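Local coordinates for protein glyoxylate reductase (Paecilomyces sp. J18, PDB 3WNV) that probably reduces glyoxylate to glycolate with a nicotinamide cofactor, as a fungal member of the D-isomer-specific 2-hydroxyacid dehydrogenase family, at residues 111-120 against 164-173; 248-257 against 270-280. One frame throughout, in Å; residues are numbered along the deposited sequence.

Interaction 1: 111-120 against 164-173; sequences VNNATADVAI and GIGREVARRA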
ATOM      1  N   VAL A 111       4.919  -3.280  -7.284  1.00 12.63           N
ATOM      2  CA  VAL A 111       4.181  -2.037  -7.024  1.00 17.59           C
ATOM      3  C   VAL A 111       5.067  -0.796  -7.074  1.00 15.69           C
ATOM      4  O   VAL A 111       4.547   0.327  -7.066  1.00 11.76           O
ATOM      5  CB  VAL A 111       3.482  -2.064  -5.637  1.00 12.19           C
ATOM      6  CG1 VAL A 111       2.567  -3.272  -5.492  1.00  8.23           C
ATOM      7  CG2 VAL A 111       4.523  -2.058  -4.537  1.00  9.32           C
ATOM      8  N   ASN A 112       6.391  -0.965  -7.147  1.00  8.99           N
ATOM      9  CA  ASN A 112       7.289   0.151  -6.833  1.00 11.10           C
ATOM     10  C   ASN A 112       7.190   1.335  -7.803  1.00  8.86           C
ATOM     11  O   ASN A 112       7.106   2.492  -7.362  1.00 10.15           O
ATOM     12  CB  ASN A 112       8.763  -0.311  -6.809  1.00 15.53           C
ATOM     13  CG  ASN A 112       9.092  -1.207  -5.624  1.00 17.89           C
ATOM     14  OD1 ASN A 112       8.238  -1.474  -4.777  1.00 14.64           O
ATOM     15  ND2 ASN A 112      10.355  -1.694  -5.568  1.00 19.34           N
ATOM     16  N   ASN A 113       7.229   1.061  -9.099  1.00 10.49           N
ATOM     17  CA  ASN A 113       7.230   2.154 -10.065  1.00 11.79           C
ATOM     18  C   ASN A 113       5.928   2.925 -10.016  1.00 15.14           C
ATOM     19  O   ASN A 113       5.954   4.150  -9.885  1.00 15.49           O
ATOM     20  CB  ASN A 113       7.462   1.658 -11.483  1.00 16.64           C
ATOM     21  CG  ASN A 113       8.934   1.373 -11.759  1.00 22.32           C
ATOM     22  OD1 ASN A 113       9.809   2.084 -11.269  1.00 20.36           O
ATOM     23  ND2 ASN A 113       9.206   0.332 -12.545  1.00 19.88           N
ATOM     24  N   ALA A 114       4.796   2.222 -10.103  1.00  6.29           N
ATOM     25  CA  ALA A 114       3.509   2.929 -10.173  1.00 12.04           C
ATOM     26  C   ALA A 114       3.244   3.786  -8.945  1.00  9.35           C
ATOM     27  O   ALA A 114       2.786   4.940  -9.064  1.00  8.51           O
ATOM     28  CB  ALA A 114       2.377   1.932 -10.356  1.00  8.52           C
ATOM     29  N   THR A 115       3.488   3.208  -7.761  1.00 10.01           N
ATOM     30  CA  THR A 115       3.245   3.921  -6.517  1.00 10.85           C
ATOM     31  C   THR A 115       4.110   5.156  -6.435  1.00 12.27           C
ATOM     32  O   THR A 115       3.630   6.209  -6.055  1.00 10.65           O
ATOM     33  CB  THR A 115       3.573   3.069  -5.322  1.00  9.28           C
ATOM     34  OG1 THR A 115       2.741   1.889  -5.356  1.00 11.88           O
ATOM     35  CG2 THR A 115       3.260   3.834  -4.036  1.00 11.99           C
ATOM     36  N   ALA A 116       5.394   5.028  -6.786  1.00  9.93           N
ATOM     37  CA  ALA A 116       6.285   6.187  -6.798  1.00 10.24           C
ATOM     38  C   ALA A 116       5.862   7.245  -7.805  1.00 10.11           C
ATOM     39  O   ALA A 116       6.009   8.436  -7.525  1.00 10.24           O
ATOM     40  CB  ALA A 116       7.766   5.725  -7.056  1.00  7.28           C
ATOM     41  N   ASP A 117       5.365   6.830  -8.968  1.00  9.57           N
ATOM     42  CA  ASP A 117       4.863   7.747  -9.995  1.00 12.48           C
ATOM     43  C   ASP A 117       3.760   8.587  -9.375  1.00 12.24           C
ATOM     44  O   ASP A 117       3.771   9.825  -9.528  1.00 12.56           O
ATOM     45  CB  ASP A 117       4.330   7.015 -11.247  1.00  6.41           C
ATOM     46  CG  ASP A 117       5.383   6.240 -11.961  1.00 16.03           C
ATOM     47  OD1 ASP A 117       6.582   6.535 -11.760  1.00 14.11           O
ATOM     48  OD2 ASP A 117       5.018   5.304 -12.749  1.00 16.27           O
ATOM     49  N   VAL A 118       2.866   7.942  -8.632  1.00 11.42           N
ATOM     50  CA  VAL A 118       1.736   8.667  -8.035  1.00 10.66           C
ATOM     51  C   VAL A 118       2.232   9.542  -6.862  1.00 11.34           C
ATOM     52  O   VAL A 118       1.772  10.636  -6.691  1.00  8.93           O
ATOM     53  CB  VAL A 118       0.607   7.721  -7.644  1.00  9.65           C
ATOM     54  CG1 VAL A 118      -0.343   8.361  -6.639  1.00 10.09           C
ATOM     55  CG2 VAL A 118      -0.180   7.329  -8.891  1.00 10.85           C
ATOM     56  N   ALA A 119       3.219   9.074  -6.113  1.00  6.92           N
ATOM     57  CA  ALA A 119       3.799   9.861  -5.008  1.00  6.80           C
ATOM     58  C   ALA A 119       4.368  11.167  -5.548  1.00  8.69           C
ATOM     59  O   ALA A 119       4.196  12.210  -4.942  1.00  8.39           O
ATOM     60  CB  ALA A 119       4.913   9.084  -4.353  1.00  7.03           C
ATOM     61  N   ILE A 120       5.087  11.108  -6.665  1.00  6.16           N
ATOM     62  CA  ILE A 120       5.689  12.358  -7.208  1.00  8.75           C
ATOM     63  C   ILE A 120       4.589  13.247  -7.796  1.00 10.99           C
ATOM     64  O   ILE A 120       4.586  14.464  -7.606  1.00 10.65           O
ATOM     65  CB  ILE A 120       6.758  12.047  -8.262  1.00  9.54           C
ATOM     66  CG1 ILE A 120       7.947  11.290  -7.601  1.00  9.66           C
ATOM     67  CG2 ILE A 120       7.225  13.319  -9.032  1.00  9.52           C
ATOM     68  CD1 ILE A 120       8.695  12.040  -6.458  1.00 11.90           C
ATOM     69  N   GLY A 164      11.677  -0.476  -1.200  1.00 12.79           N
ATOM     70  CA  GLY A 164      11.639  -0.506  -2.639  1.00 12.20           C
ATOM     71  C   GLY A 164      10.899   0.698  -3.188  1.00 12.53           C
ATOM     72  O   GLY A 164      11.354   1.330  -4.159  1.00 14.64           O
ATOM     73  N   ILE A 165       9.753   1.019  -2.588  1.00 12.66           N
ATOM     74  CA  ILE A 165       8.986   2.173  -3.058  1.00 10.28           C
ATOM     75  C   ILE A 165       9.740   3.474  -2.788  1.00 12.86           C
ATOM     76  O   ILE A 165       9.837   4.311  -3.671  1.00 12.94           O
ATOM     77  CB  ILE A 165       7.596   2.236  -2.454  1.00 11.20           C
ATOM     78  CG1 ILE A 165       6.745   1.064  -2.997  1.00 12.81           C
ATOM     79  CG2 ILE A 165       6.904   3.530  -2.904  1.00 12.70           C
ATOM     80  CD1 ILE A 165       5.483   0.765  -2.165  1.00 13.68           C
ATOM     81  N   GLY A 166      10.291   3.607  -1.595  1.00 13.44           N
ATOM     82  CA  GLY A 166      11.027   4.817  -1.249  1.00 10.57           C
ATOM     83  C   GLY A 166      12.215   5.077  -2.143  1.00 16.67           C
ATOM     84  O   GLY A 166      12.535   6.226  -2.453  1.00 12.33           O
ATOM     85  N   ARG A 167      12.906   4.012  -2.547  1.00 16.36           N
ATOM     86  CA  ARG A 167      14.055   4.176  -3.417  1.00 19.39           C
ATOM     87  C   ARG A 167      13.647   4.709  -4.778  1.00 19.20           C
ATOM     88  O   ARG A 167      14.371   5.516  -5.370  1.00 14.77           O
ATOM     89  CB  ARG A 167      14.841   2.873  -3.592  1.00 24.59           C
ATOM     90  CG  ARG A 167      15.900   2.620  -2.546  1.00 27.80           C
ATOM     91  CD  ARG A 167      16.747   1.382  -2.939  1.00 23.18           C
ATOM     92  NE  ARG A 167      15.955   0.139  -2.926  1.00 21.87           N
ATOM     93  CZ  ARG A 167      15.711  -0.550  -1.809  1.00 25.65           C
ATOM     94  NH1 ARG A 167      16.192  -0.111  -0.661  1.00 27.14           N
ATOM     95  NH2 ARG A 167      14.978  -1.667  -1.820  1.00 24.32           N
ATOM     96  N   GLU A 168      12.506   4.247  -5.286  1.00 14.27           N
ATOM     97  CA  GLU A 168      11.989   4.734  -6.565  1.00 14.49           C
ATOM     98  C   GLU A 168      11.459   6.165  -6.416  1.00 12.38           C
ATOM     99  O   GLU A 168      11.605   6.981  -7.346  1.00 12.42           O
ATOM    100  CB  GLU A 168      10.886   3.825  -7.097  1.00 10.18           C
ATOM    101  CG  GLU A 168      11.367   2.470  -7.503  1.00 15.90           C
ATOM    102  CD  GLU A 168      12.323   2.470  -8.701  1.00 22.48           C
ATOM    103  OE1 GLU A 168      12.419   3.468  -9.455  1.00 19.58           O
ATOM    104  OE2 GLU A 168      12.980   1.432  -8.905  1.00 28.61           O
ATOM    105  N   VAL A 169      10.838   6.480  -5.285  1.00 11.93           N
ATOM    106  CA  VAL A 169      10.481   7.902  -5.041  1.00 12.03           C
ATOM    107  C   VAL A 169      11.731   8.781  -5.005  1.00 16.54           C
ATOM    108  O   VAL A 169      11.778   9.847  -5.650  1.00 13.51           O
ATOM    109  CB  VAL A 169       9.649   8.094  -3.783  1.00 12.58           C
ATOM    110  CG1 VAL A 169       9.403   9.591  -3.519  1.00 11.11           C
ATOM    111  CG2 VAL A 169       8.322   7.391  -3.911  1.00  8.77           C
ATOM    112  N   ALA A 170      12.765   8.315  -4.302  1.00 13.45           N
ATOM    113  CA  ALA A 170      14.014   9.079  -4.180  1.00 13.71           C
ATOM    114  C   ALA A 170      14.677   9.313  -5.533  1.00 14.57           C
ATOM    115  O   ALA A 170      15.188  10.404  -5.790  1.00 14.83           O
ATOM    116  CB  ALA A 170      14.983   8.386  -3.227  1.00 15.06           C
ATOM    117  N   ARG A 171      14.693   8.281  -6.381  1.00 13.84           N
ATOM    118  CA  ARG A 171      15.275   8.373  -7.709  1.00 13.29           C
ATOM    119  C   ARG A 171      14.560   9.467  -8.508  1.00 14.12           C
ATOM    120  O   ARG A 171      15.191  10.313  -9.152  1.00 15.68           O
ATOM    121  CB  ARG A 171      15.152   7.023  -8.429  1.00 15.69           C
ATOM    122  CG  ARG A 171      15.793   6.974  -9.838  1.00 23.42           C
ATOM    123  CD  ARG A 171      15.593   5.590 -10.518  1.00 41.69           C
ATOM    124  NE  ARG A 171      15.386   4.497  -9.552  1.00 46.31           N
ATOM    125  CZ  ARG A 171      16.303   4.026  -8.695  1.00 50.97           C
ATOM    126  NH1 ARG A 171      17.522   4.553  -8.647  1.00 53.60           N
ATOM    127  NH2 ARG A 171      15.992   3.033  -7.865  1.00 49.40           N
ATOM    128  N   ARG A 172      13.240   9.485  -8.447  1.00 12.34           N
ATOM    129  CA  ARG A 172      12.502  10.533  -9.157  1.00 10.37           C
ATOM    130  C   ARG A 172      12.770  11.892  -8.549  1.00 10.75           C
ATOM    131  O   ARG A 172      13.086  12.852  -9.272  1.00 11.70           O
ATOM    132  CB  ARG A 172      11.012  10.227  -9.121  1.00  7.69           C
ATOM    133  CG  ARG A 172      10.595   9.067 -10.048  1.00  9.51           C
ATOM    134  CD  ARG A 172       9.360   8.348  -9.501  1.00  9.92           C
ATOM    135  NE  ARG A 172       8.936   7.265 -10.409  1.00 12.01           N
ATOM    136  CZ  ARG A 172       9.572   6.098 -10.574  1.00 13.87           C
ATOM    137  NH1 ARG A 172      10.696   5.790  -9.894  1.00 13.15           N
ATOM    138  NH2 ARG A 172       9.079   5.233 -11.450  1.00 16.65           N
ATOM    139  N   ALA A 173      12.630  11.980  -7.224  1.00 10.00           N
ATOM    140  CA  ALA A 173      12.784  13.260  -6.531  1.00  9.49           C
ATOM    141  C   ALA A 173      14.156  13.895  -6.737  1.00 12.02           C
ATOM    142  O   ALA A 173      14.258  15.114  -6.805  1.00 12.16           O
ATOM    143  CB  ALA A 173      12.512  13.095  -5.048  1.00 10.93           C
TER
HETATM  144  O   HOH W   1      12.125  -1.175  -7.840  1.00 34.51           O
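Arg172 and Asp117 make the salt bridge of this contact: Arg172 NE and NH2 approach side-on and both bond to Asp117 OD1, each at 2.8 Å. With CG anti to the carbonyl carbon (chi1 -73°) and the chain extended to NE, Arg172 carries its guanidinium across to the acid. Arg172 NH2 also donates to Asn113 OD1, at 3.2 Å, from above the amide carbonyl plane. NH1 turns back to its own helix and bonds Glu168 O and OE1, fixing the rotation of the guanidinium; Glu168 OE1 takes Arg171 NE too, so acids and arginines alternate in one network. A water accepts from Asn112 ND2 and donates to Glu168 OE2. Gly164 has no side chain, which lets the Asn112 amide lie against its backbone.

The rest of the interface is largely apolar. Ala116 is a knob among Ile165, Glu168, Val169 and Arg172, its CB 3.6 Å from Val169 CG2 and over one guanidinium face, offset toward the rim; so small a residue suits helix axes 8.4 Å apart. Ile120 CG1 rests on Arg172 CB at 3.6 Å.

Beyond the pair, Val169 and Ala173 pack on Leu157 of strand 156-160, and Val111 touches Met303 of helix 297-317.

Interaction 2: 248-257 against 270-280; sequences IDEKALVRAL and YENEPQVEPGL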
ATOM      1  N   ILE A 248      -1.241   7.893   9.751  1.00 11.16           N
ATOM      2  CA  ILE A 248      -1.361   9.260  10.212  1.00 11.27           C
ATOM      3  C   ILE A 248      -2.683   9.381  10.958  1.00 14.72           C
ATOM      4  O   ILE A 248      -3.675   8.789  10.545  1.00 13.19           O
ATOM      5  CB  ILE A 248      -1.391  10.261   9.042  1.00 13.27           C
ATOM      6  CG1 ILE A 248      -0.164  10.059   8.177  1.00 13.75           C
ATOM      7  CG2 ILE A 248      -1.524  11.711   9.611  1.00 16.75           C
ATOM      8  CD1 ILE A 248      -0.147  10.864   6.874  1.00 13.07           C
ATOM      9  N   ASP A 249      -2.653  10.098  12.086  1.00 13.28           N
ATOM     10  CA  ASP A 249      -3.840  10.498  12.828  1.00 15.35           C
ATOM     11  C   ASP A 249      -4.521  11.575  11.971  1.00 13.71           C
ATOM     12  O   ASP A 249      -4.138  12.752  12.008  1.00 14.20           O
ATOM     13  CB  ASP A 249      -3.415  11.061  14.203  1.00 12.69           C
ATOM     14  CG  ASP A 249      -4.597  11.508  15.043  1.00 22.04           C
ATOM     15  OD1 ASP A 249      -5.686  11.679  14.477  1.00 17.66           O
ATOM     16  OD2 ASP A 249      -4.452  11.692  16.279  1.00 23.74           O
ATOM     17  N   GLU A 250      -5.486  11.160  11.150  1.00 13.75           N
ATOM     18  CA  GLU A 250      -6.002  12.055  10.111  1.00 14.56           C
ATOM     19  C   GLU A 250      -6.696  13.259  10.732  1.00 11.78           C
ATOM     20  O   GLU A 250      -6.675  14.363  10.179  1.00 15.06           O
ATOM     21  CB  GLU A 250      -6.954  11.275   9.194  1.00 13.57           C
ATOM     22  CG  GLU A 250      -7.217  11.943   7.848  1.00 15.53           C
ATOM     23  CD  GLU A 250      -7.847  10.942   6.864  1.00 18.32           C
ATOM     24  OE1 GLU A 250      -7.132   9.975   6.522  1.00 16.76           O
ATOM     25  OE2 GLU A 250      -9.048  11.083   6.460  1.00 18.41           O
ATOM     26  N   LYS A 251      -7.290  13.073  11.901  1.00 13.76           N
ATOM     27  CA  LYS A 251      -7.946  14.212  12.553  1.00 22.49           C
ATOM     28  C   LYS A 251      -6.897  15.217  13.005  1.00 17.81           C
ATOM     29  O   LYS A 251      -7.093  16.419  12.892  1.00 17.68           O
ATOM     30  CB  LYS A 251      -8.822  13.778  13.725  1.00 21.22           C
ATOM     31  CG  LYS A 251     -10.163  13.201  13.313  1.00 20.09           C
ATOM     32  CD  LYS A 251     -10.887  12.713  14.531  1.00 29.08           C
ATOM     33  CE  LYS A 251     -12.130  11.939  14.135  1.00 39.95           C
ATOM     34  NZ  LYS A 251     -12.739  11.244  15.304  1.00 47.87           N
ATOM     35  N   ALA A 252      -5.756  14.727  13.474  1.00 13.10           N
ATOM     36  CA  ALA A 252      -4.656  15.622  13.840  1.00 15.39           C
ATOM     37  C   ALA A 252      -4.026  16.317  12.633  1.00 14.33           C
ATOM     38  O   ALA A 252      -3.600  17.484  12.703  1.00 13.31           O
ATOM     39  CB  ALA A 252      -3.579  14.854  14.616  1.00 15.92           C
ATOM     40  N   LEU A 253      -3.955  15.603  11.528  1.00 15.06           N
ATOM     41  CA  LEU A 253      -3.458  16.159  10.281  1.00 10.45           C
ATOM     42  C   LEU A 253      -4.371  17.314   9.852  1.00 14.07           C
ATOM     43  O   LEU A 253      -3.888  18.393   9.445  1.00 13.82           O
ATOM     44  CB  LEU A 253      -3.410  15.049   9.219  1.00 11.75           C
ATOM     45  CG  LEU A 253      -3.100  15.584   7.810  1.00 10.91           C
ATOM     46  CD1 LEU A 253      -1.684  16.027   7.739  1.00 10.93           C
ATOM     47  CD2 LEU A 253      -3.391  14.467   6.781  1.00 12.52           C
ATOM     48  N   VAL A 254      -5.687  17.113   9.966  1.00 12.86           N
ATOM     49  CA  VAL A 254      -6.632  18.192   9.614  1.00 13.78           C
ATOM     50  C   VAL A 254      -6.412  19.437  10.492  1.00 16.52           C
ATOM     51  O   VAL A 254      -6.337  20.572   9.988  1.00 16.18           O
ATOM     52  CB  VAL A 254      -8.098  17.713   9.679  1.00 13.74           C
ATOM     53  CG1 VAL A 254      -9.069  18.941   9.646  1.00 20.28           C
ATOM     54  CG2 VAL A 254      -8.400  16.754   8.497  1.00 12.81           C
ATOM     55  N   ARG A 255      -6.287  19.251  11.807  1.00 16.74           N
ATOM     56  CA  ARG A 255      -6.004  20.403  12.662  1.00 14.61           C
ATOM     57  C   ARG A 255      -4.699  21.132  12.304  1.00 21.55           C
ATOM     58  O   ARG A 255      -4.595  22.348  12.454  1.00 19.33           O
ATOM     59  CB  ARG A 255      -5.973  19.984  14.142  1.00 16.59           C
ATOM     60  CG  ARG A 255      -7.267  19.323  14.605  1.00 21.56           C
ATOM     61  CD  ARG A 255      -7.329  19.204  16.125  1.00 24.50           C
ATOM     62  NE  ARG A 255      -6.368  18.229  16.651  1.00 27.90           N
ATOM     63  CZ  ARG A 255      -6.600  16.917  16.777  1.00 31.24           C
ATOM     64  NH1 ARG A 255      -7.758  16.392  16.400  1.00 25.01           N
ATOM     65  NH2 ARG A 255      -5.669  16.118  17.289  1.00 31.41           N
ATOM     66  N   ALA A 256      -3.697  20.378  11.860  1.00 15.47           N
ATOM     67  CA  ALA A 256      -2.410  20.935  11.504  1.00 15.26           C
ATOM     68  C   ALA A 256      -2.451  21.684  10.170  1.00 17.09           C
ATOM     69  O   ALA A 256      -1.731  22.665   9.949  1.00 17.33           O
ATOM     70  CB  ALA A 256      -1.326  19.800  11.507  1.00 12.23           C
ATOM     71  N   LEU A 257      -3.308  21.223   9.274  1.00 15.10           N
ATOM     72  CA  LEU A 257      -3.577  21.961   8.038  1.00 17.29           C
ATOM     73  C   LEU A 257      -4.304  23.250   8.377  1.00 20.24           C
ATOM     74  O   LEU A 257      -4.001  24.331   7.830  1.00 21.07           O
ATOM     75  CB  LEU A 257      -4.441  21.092   7.116  1.00 17.13           C
ATOM     76  CG  LEU A 257      -3.637  20.090   6.301  1.00 16.49           C
ATOM     77  CD1 LEU A 257      -4.526  18.992   5.770  1.00 19.77           C
ATOM     78  CD2 LEU A 257      -2.924  20.789   5.106  1.00 20.24           C
ATOM     79  N   TYR A 270      -6.104   6.991   3.059  1.00 13.27           N
ATOM     80  CA  TYR A 270      -6.848   7.647   4.137  1.00 15.45           C
ATOM     81  C   TYR A 270      -7.150   6.690   5.272  1.00 14.00           C
ATOM     82  O   TYR A 270      -7.313   5.473   5.062  1.00 14.19           O
ATOM     83  CB  TYR A 270      -8.177   8.255   3.618  1.00 10.91           C
ATOM     84  CG  TYR A 270      -7.897   9.085   2.395  1.00  9.45           C
ATOM     85  CD1 TYR A 270      -7.472  10.403   2.515  1.00 11.95           C
ATOM     86  CD2 TYR A 270      -7.955   8.503   1.137  1.00  9.01           C
ATOM     87  CE1 TYR A 270      -7.167  11.159   1.388  1.00 10.02           C
ATOM     88  CE2 TYR A 270      -7.640   9.235   0.013  1.00 10.94           C
ATOM     89  CZ  TYR A 270      -7.232  10.551   0.149  1.00  9.36           C
ATOM     90  OH  TYR A 270      -6.924  11.256  -0.993  1.00 10.94           O
ATOM     91  N   GLU A 271      -7.283   7.243   6.462  1.00 10.51           N
ATOM     92  CA  GLU A 271      -7.440   6.403   7.648  1.00 13.30           C
ATOM     93  C   GLU A 271      -8.672   5.500   7.632  1.00 18.17           C
ATOM     94  O   GLU A 271      -8.596   4.386   8.134  1.00 18.57           O
ATOM     95  CB  GLU A 271      -7.428   7.263   8.914  1.00 15.32           C
ATOM     96  CG  GLU A 271      -7.534   6.446  10.195  1.00 17.04           C
ATOM     97  CD  GLU A 271      -7.292   7.282  11.438  1.00 18.69           C
ATOM     98  OE1 GLU A 271      -7.099   8.503  11.288  1.00 18.50           O
ATOM     99  OE2 GLU A 271      -7.312   6.720  12.565  1.00 22.77           O
ATOM    100  N   ASN A 272      -9.794   5.974   7.081  1.00 16.63           N
ATOM    101  CA  ASN A 272     -11.008   5.169   7.014  1.00 19.51           C
ATOM    102  C   ASN A 272     -11.552   5.043   5.611  1.00 18.98           C
ATOM    103  O   ASN A 272     -12.763   5.157   5.378  1.00 18.57           O
ATOM    104  CB  ASN A 272     -12.058   5.760   7.939  1.00 20.28           C
ATOM    105  CG  ASN A 272     -11.633   5.666   9.394  1.00 28.42           C
ATOM    106  OD1 ASN A 272     -11.547   4.566   9.941  1.00 32.12           O
ATOM    107  ND2 ASN A 272     -11.353   6.803  10.019  1.00 32.20           N
ATOM    108  N   GLU A 273     -10.655   4.804   4.660  1.00 21.65           N
ATOM    109  CA  GLU A 273     -11.055   4.838   3.259  1.00 20.80           C
ATOM    110  C   GLU A 273     -12.089   3.732   3.021  1.00 20.94           C
ATOM    111  O   GLU A 273     -12.010   2.665   3.612  1.00 22.01           O
ATOM    112  CB  GLU A 273      -9.827   4.811   2.313  1.00 29.93           C
ATOM    113  CG  GLU A 273      -9.081   3.520   2.233  1.00 29.69           C
ATOM    114  CD  GLU A 273      -7.876   3.601   1.296  1.00 21.20           C
ATOM    115  OE1 GLU A 273      -6.938   4.413   1.569  1.00 15.34           O
ATOM    116  OE2 GLU A 273      -7.845   2.824   0.319  1.00 18.61           O
ATOM    117  N   PRO A 274     -13.116   4.012   2.197  1.00 23.30           N
ATOM    118  CA  PRO A 274     -13.165   5.180   1.299  1.00 21.15           C
ATOM    119  C   PRO A 274     -13.676   6.500   1.913  1.00 21.11           C
ATOM    120  O   PRO A 274     -13.828   7.470   1.166  1.00 22.08           O
ATOM    121  CB  PRO A 274     -14.142   4.727   0.223  1.00 21.15           C
ATOM    122  CG  PRO A 274     -15.112   3.856   0.995  1.00 25.54           C
ATOM    123  CD  PRO A 274     -14.263   3.110   1.998  1.00 20.59           C
ATOM    124  N   GLN A 275     -13.918   6.564   3.216  1.00 15.08           N
ATOM    125  CA  GLN A 275     -14.251   7.850   3.814  1.00 16.53           C
ATOM    126  C   GLN A 275     -12.987   8.689   3.903  1.00 18.34           C
ATOM    127  O   GLN A 275     -11.887   8.139   4.043  1.00 16.99           O
ATOM    128  CB  GLN A 275     -14.864   7.676   5.204  1.00 21.07           C
ATOM    129  CG  GLN A 275     -16.096   6.777   5.242  1.00 31.34           C
ATOM    130  CD  GLN A 275     -17.066   7.075   4.119  1.00 42.84           C
ATOM    131  OE1 GLN A 275     -17.324   8.236   3.799  1.00 48.10           O
ATOM    132  NE2 GLN A 275     -17.605   6.021   3.505  1.00 46.78           N
ATOM    133  N   VAL A 276     -13.128  10.009   3.817  1.00 19.81           N
ATOM    134  CA  VAL A 276     -12.009  10.939   4.014  1.00 17.46           C
ATOM    135  C   VAL A 276     -12.476  11.968   5.050  1.00 19.67           C
ATOM    136  O   VAL A 276     -13.642  12.416   5.013  1.00 20.81           O
ATOM    137  CB  VAL A 276     -11.659  11.672   2.679  1.00 11.57           C
ATOM    138  CG1 VAL A 276     -10.607  12.750   2.885  1.00 15.08           C
ATOM    139  CG2 VAL A 276     -11.272  10.664   1.548  1.00 15.26           C
ATOM    140  N   GLU A 277     -11.623  12.347   5.999  1.00 16.78           N
ATOM    141  CA  GLU A 277     -12.063  13.375   6.964  1.00 14.88           C
ATOM    142  C   GLU A 277     -12.556  14.603   6.211  1.00 18.48           C
ATOM    143  O   GLU A 277     -11.909  15.057   5.278  1.00 18.47           O
ATOM    144  CB  GLU A 277     -10.942  13.792   7.924  1.00 17.01           C
ATOM    145  CG  GLU A 277     -10.624  12.784   9.007  1.00 20.62           C
ATOM    146  CD  GLU A 277     -11.761  12.569   9.969  1.00 24.01           C
ATOM    147  OE1 GLU A 277     -12.294  13.555  10.520  1.00 25.70           O
ATOM    148  OE2 GLU A 277     -12.127  11.395  10.186  1.00 27.34           O
ATOM    149  N   PRO A 278     -13.717  15.145   6.608  1.00 21.52           N
ATOM    150  CA  PRO A 278     -14.313  16.261   5.865  1.00 24.22           C
ATOM    151  C   PRO A 278     -13.384  17.465   5.707  1.00 19.65           C
ATOM    152  O   PRO A 278     -13.254  17.979   4.594  1.00 22.37           O
ATOM    153  CB  PRO A 278     -15.517  16.652   6.729  1.00 27.35           C
ATOM    154  CG  PRO A 278     -15.867  15.445   7.469  1.00 27.15           C
ATOM    155  CD  PRO A 278     -14.539  14.751   7.758  1.00 23.18           C
ATOM    156  N   GLY A 279     -12.731  17.897   6.788  1.00 20.07           N
ATOM    157  CA  GLY A 279     -11.829  19.033   6.713  1.00 22.45           C
ATOM    158  C   GLY A 279     -10.683  18.791   5.755  1.00 22.92           C
ATOM    159  O   GLY A 279     -10.051  19.733   5.258  1.00 19.02           O
ATOM    160  N   LEU A 280     -10.410  17.524   5.474  1.00 21.71           N
ATOM    161  CA  LEU A 280      -9.383  17.190   4.491  1.00 17.04           C
ATOM    162  C   LEU A 280      -9.979  17.254   3.063  1.00 14.52           C
ATOM    163  O   LEU A 280      -9.468  17.952   2.178  1.00 16.43           O
ATOM    164  CB  LEU A 280      -8.850  15.802   4.827  1.00 20.64           C
ATOM    165  CG  LEU A 280      -7.620  15.292   4.128  1.00 21.09           C
ATOM    166  CD1 LEU A 280      -6.529  16.342   4.238  1.00 28.89           C
ATOM    167  CD2 LEU A 280      -7.158  13.985   4.786  1.00 16.60           C
TER
HETATM  168  O   HOH W   2      -7.921  10.443  13.120  1.00 27.27           O
HETATM  169  O   HOH W   3     -10.336   8.662   6.490  1.00 18.50           O
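Glu250 and Glu271 bond each other reciprocally, just after Asp249, the N-cap of helix 250-259, whose OD1 takes Ala252 N at 3.2 Å. Glu250 N donates to Glu271 OE1 at 3.1 Å, nearly straight at 166°. A water supports this bond, donating to Asp249 OD1 and Glu271 OE1 while accepting from Lys251 N.

With CG anti to the backbone N (chi1 -162°) and the chain extended, Glu250 reaches into the loop, where its carboxylate takes two backbone N-H groups: Glu250 OE1 accepts from Glu271 N at 2.7 Å, and Glu250 OE2 from Glu277 N at 2.9 Å. A second water donates to Glu250 OE2 and to Gln275 O and accepts from Asn272 N. A glutamate suits this buried place, since the loop's N-H groups probably stabilise its charge. The other oxygen of Glu271, OE2, bonds His223 NE2.

Lys251 lays its CG beside Glu277 OE1, at 3.5 Å. Farther along, Leu253, Val254 and Leu257 join CG of Glu250 in a hole for Leu280, whose CD1 meets Leu257 CD1 at 3.7 Å. Val254 CG1 faces Gly279 CA at 4.0 Å, where a bare backbone can come close.

This is the end of a beta-alpha-beta crossover of the Rossmann fold: helix 250-259 leads into strand 262-267, and the loop after that strand folds back on the helix start. That loop also carries Glu273, bonded to His291 ND1, a pair that probably corresponds to the catalytic glutamate and histidine of this family.

In the fold
Interactions 1 and 2 belong to the same Rossmann-type domain, with centres about 23 Å apart and nearest atoms about 9 Å apart, so they do not touch. Interaction 1 includes Gly166, the last glycine of a GxGxxG pattern that probably marks the dinucleotide-binding turn. The side chain of Val111 is about 4 Å from a bound sulfate, probably from the crystallisation liquor, though such ions often mark pockets. Interaction 2 lies farther along the seven-stranded parallel sheet, around the loop that follows strand 262-267. Thr115 of interaction 1 packs on Thr242, just past strand 237-241. Interaction 1 thus lies beside the probable cofactor turn, while the loop of interaction 2 also carries Glu273, which bonds His291.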